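Local coordinates for 5-formaminoimidazole-4-carboxamide-1-(beta)-D-ribofuranosyl 5'-monophosphate synthetase (Methanocaldococcus jannaschii, PDB 2R7L), which catalyses the ATP- and formate-dependent formylation of AICAR to FAICAR, a folate-independent step of purine nucleotide biosynthesis, at residues K141-P146 and A196-Y201. Sequence-based numbering, arbitrary orientation.
Sequences KKYESP and AHIEEY. With ATP (adenosine-5'-triphosphate), chain E.
Lys142 and Glu199 face each other as an antiparallel non-hydrogen-bonded pair, where the short edge strand 142-143 runs beside strand 197-200; Glu200 N gives a hydrogen bond of 2.9 Å to Lys141 O on one side of it, and Tyr143 N one of 2.9 Å to Ile198 O on the other. Glu200 adds a side-chain clasp: with CG anti to its backbone N (chi1 171°), the extended chain brings OE1 to Lys141 N at 3.2 Å in a nearly straight bond on the anti lone pair. A glutamate suits this place, since its carboxylate can take the N-H of Lys141, just ahead of the strand, while the aliphatic chain of Lys141 lies across it. Lys142 bends so that CD meets the edge of the His197 ring, 3.5 Å from CE1, and its NZ turns back to Pro140 O. On the face of Tyr143 and Ile198, CB of the tyrosine packs against the isoleucine CG2, and CD1 of the branched residue reaches Pro146; Phe175 of helix 172-184 packs on Ile198 and Pro146. Tyr143 sets its ring edge along the neighbouring backbone and sends OH to Asp150. Beyond the pairing, Glu199 OE2 accepts ATP N6 at 2.8 Å and Lys156 NZ in a salt bridge, while Glu200 O accepts N6 at 3.0 Å. Two acceptors thus read the adenine amino group, as in many ATP-grasp enzymes, and the lysine probably keeps Glu199 ionised.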
loop_
_atom_site.group_PDB
_atom_site.type_symbol
_atom_site.label_atom_id
_atom_site.label_comp_id
_atom_site.label_asym_id
_atom_site.label_seq_id
_atom_site.Cartn_x
_atom_site.Cartn_y
_atom_site.Cartn_z
ATOM N N LYS A 141 7.001 42.278 -20.384
ATOM C CA LYS A 141 7.175 43.735 -20.417
ATOM C C LYS A 141 5.836 44.424 -20.193
ATOM O O LYS A 141 4.816 43.993 -20.729
ATOM C CB LYS A 141 7.750 44.200 -21.757
ATOM C CG LYS A 141 9.119 43.649 -22.101
ATOM C CD LYS A 141 9.444 43.924 -23.564
ATOM C CE LYS A 141 10.399 42.881 -24.134
ATOM N NZ LYS A 141 10.253 42.747 -25.615
ATOM N N LYS A 142 5.837 45.490 -19.401
ATOM C CA LYS A 142 4.621 46.270 -19.197
ATOM C C LYS A 142 4.577 47.433 -20.185
ATOM O O LYS A 142 5.619 47.956 -20.581
ATOM C CB LYS A 142 4.539 46.789 -17.760
ATOM C CG LYS A 142 4.690 45.714 -16.688
ATOM C CD LYS A 142 3.651 44.603 -16.840
ATOM C CE LYS A 142 3.778 43.557 -15.735
ATOM N NZ LYS A 142 5.121 42.906 -15.716
ATOM N N TYR A 143 3.368 47.819 -20.589
ATOM C CA TYR A 143 3.174 48.960 -21.489
ATOM C C TYR A 143 2.285 50.020 -20.854
ATOM O O TYR A 143 1.127 49.754 -20.516
ATOM C CB TYR A 143 2.594 48.511 -22.833
ATOM C CG TYR A 143 3.556 47.663 -23.627
ATOM C CD1 TYR A 143 4.377 48.229 -24.592
ATOM C CD2 TYR A 143 3.654 46.294 -23.399
ATOM C CE1 TYR A 143 5.266 47.454 -25.314
ATOM C CE2 TYR A 143 4.536 45.515 -24.111
ATOM C CZ TYR A 143 5.342 46.094 -25.067
ATOM O OH TYR A 143 6.222 45.306 -25.775
ATOM N N GLU A 144 2.830 51.225 -20.710
ATOM C CA GLU A 144 2.140 52.308 -20.003
ATOM C C GLU A 144 0.852 52.754 -20.694
ATOM O O GLU A 144 -0.140 53.056 -20.027
ATOM C CB GLU A 144 3.076 53.503 -19.785
ATOM C CG GLU A 144 4.434 53.142 -19.185
ATOM C CD GLU A 144 4.323 52.380 -17.871
ATOM O OE1 GLU A 144 5.055 51.379 -17.698
ATOM O OE2 GLU A 144 3.503 52.779 -17.013
ATOM N N SER A 145 0.859 52.783 -22.025
ATOM C CA SER A 145 -0.335 53.176 -22.777
ATOM C C SER A 145 -0.416 52.496 -24.138
ATOM O O SER A 145 0.588 52.008 -24.653
ATOM C CB SER A 145 -0.391 54.700 -22.941
ATOM O OG SER A 145 0.791 55.192 -23.547
ATOM N N PRO A 146 -1.625 52.450 -24.720
ATOM C CA PRO A 146 -1.848 51.901 -26.053
ATOM C C PRO A 146 -0.875 52.434 -27.110
ATOM O O PRO A 146 -0.618 51.761 -28.105
ATOM C CB PRO A 146 -3.274 52.340 -26.377
ATOM C CG PRO A 146 -3.934 52.472 -25.054
ATOM C CD PRO A 146 -2.875 52.913 -24.091
ATOM N N ALA A 196 -6.894 49.869 -18.257
ATOM C CA ALA A 196 -6.424 48.664 -18.924
ATOM C C ALA A 196 -4.967 48.374 -18.589
ATOM O O ALA A 196 -4.138 49.285 -18.543
ATOM C CB ALA A 196 -6.598 48.796 -20.426
ATOM N N HIS A 197 -4.662 47.103 -18.350
ATOM C CA HIS A 197 -3.285 46.677 -18.157
ATOM C C HIS A 197 -2.779 45.986 -19.421
ATOM O O HIS A 197 -3.322 44.965 -19.845
ATOM C CB HIS A 197 -3.159 45.753 -16.942
ATOM C CG HIS A 197 -1.773 45.224 -16.729
ATOM N ND1 HIS A 197 -0.783 45.957 -16.109
ATOM C CD2 HIS A 197 -1.211 44.036 -17.057
ATOM C CE1 HIS A 197 0.328 45.242 -16.062
ATOM N NE2 HIS A 197 0.096 44.072 -16.631
ATOM N N ILE A 198 -1.735 46.553 -20.013
ATOM C CA ILE A 198 -1.204 46.075 -21.280
ATOM C C ILE A 198 0.165 45.474 -21.054
ATOM O O ILE A 198 1.055 46.145 -20.527
ATOM C CB ILE A 198 -1.054 47.240 -22.294
ATOM C CG1 ILE A 198 -2.356 48.043 -22.389
ATOM C CG2 ILE A 198 -0.609 46.723 -23.663
ATOM C CD1 ILE A 198 -2.235 49.323 -23.196
ATOM N N GLU A 199 0.344 44.215 -21.448
ATOM C CA GLU A 199 1.661 43.592 -21.333
ATOM C C GLU A 199 2.013 42.728 -22.530
ATOM O O GLU A 199 1.147 42.279 -23.281
ATOM C CB GLU A 199 1.783 42.768 -20.037
ATOM C CG GLU A 199 0.752 41.647 -19.901
ATOM C CD GLU A 199 0.993 40.762 -18.680
ATOM O OE1 GLU A 199 1.531 41.260 -17.668
ATOM O OE2 GLU A 199 0.639 39.564 -18.733
ATOM N N GLU A 200 3.306 42.496 -22.685
ATOM C CA GLU A 200 3.822 41.629 -23.720
ATOM C C GLU A 200 3.078 40.295 -23.765
ATOM O O GLU A 200 2.947 39.613 -22.751
ATOM C CB GLU A 200 5.305 41.385 -23.460
ATOM C CG GLU A 200 5.926 40.324 -24.335
ATOM C CD GLU A 200 7.351 40.034 -23.945
ATOM O OE1 GLU A 200 7.776 40.484 -22.855
ATOM O OE2 GLU A 200 8.051 39.365 -24.732
ATOM N N TYR A 201 2.575 39.930 -24.938
ATOM C CA TYR A 201 2.023 38.599 -25.121
ATOM C C TYR A 201 3.208 37.644 -25.213
ATOM O O TYR A 201 4.003 37.728 -26.154
ATOM C CB TYR A 201 1.166 38.523 -26.389
ATOM C CG TYR A 201 0.352 37.252 -26.467
ATOM C CD1 TYR A 201 -0.989 37.245 -26.105
ATOM C CD2 TYR A 201 0.929 36.053 -26.877
ATOM C CE1 TYR A 201 -1.743 36.084 -26.163
ATOM C CE2 TYR A 201 0.184 34.879 -26.941
ATOM C CZ TYR A 201 -1.150 34.904 -26.576
ATOM O OH TYR A 201 -1.903 33.755 -26.630
HETATM P PG ATP E . -6.760 32.545 -13.225
HETATM O O1G ATP E . -6.957 32.588 -11.726
HETATM O O2G ATP E . -5.513 31.805 -13.670
HETATM O O3G ATP E . -8.007 32.163 -13.986
HETATM P PB ATP E . -5.138 34.889 -13.305
HETATM O O1B ATP E . -4.290 34.058 -12.375
HETATM O O2B ATP E . -5.496 36.298 -12.889
HETATM O O3B ATP E . -6.513 34.097 -13.632
HETATM P PA ATP E . -4.529 36.054 -15.865
HETATM O O1A ATP E . -3.373 37.016 -15.771
HETATM O O2A ATP E . -5.958 36.525 -15.884
HETATM O O3A ATP E . -4.343 34.929 -14.712
HETATM O "O5'" ATP E . -4.292 35.179 -17.185
HETATM C "C5'" ATP E . -5.375 34.457 -17.748
HETATM C "C4'" ATP E . -4.853 33.717 -18.968
HETATM O "O4'" ATP E . -4.470 34.645 -19.990
HETATM C "C3'" ATP E . -3.603 32.906 -18.673
HETATM O "O3'" ATP E . -3.914 31.601 -18.176
HETATM C "C2'" ATP E . -2.910 32.861 -20.020
HETATM O "O2'" ATP E . -3.424 31.789 -20.808
HETATM C "C1'" ATP E . -3.303 34.179 -20.675
HETATM N N9 ATP E . -2.214 35.144 -20.433
HETATM C C8 ATP E . -2.102 35.919 -19.337
HETATM N N7 ATP E . -0.987 36.688 -19.402
HETATM C C5 ATP E . -0.376 36.418 -20.571
HETATM C C6 ATP E . 0.840 36.894 -21.267
HETATM N N6 ATP E . 1.648 37.831 -20.713
HETATM N N1 ATP E . 1.122 36.344 -22.465
HETATM C C2 ATP E . 0.328 35.403 -23.025
HETATM N N3 ATP E . -0.793 34.936 -22.452
HETATM C C4 ATP E . -1.183 35.387 -21.241
#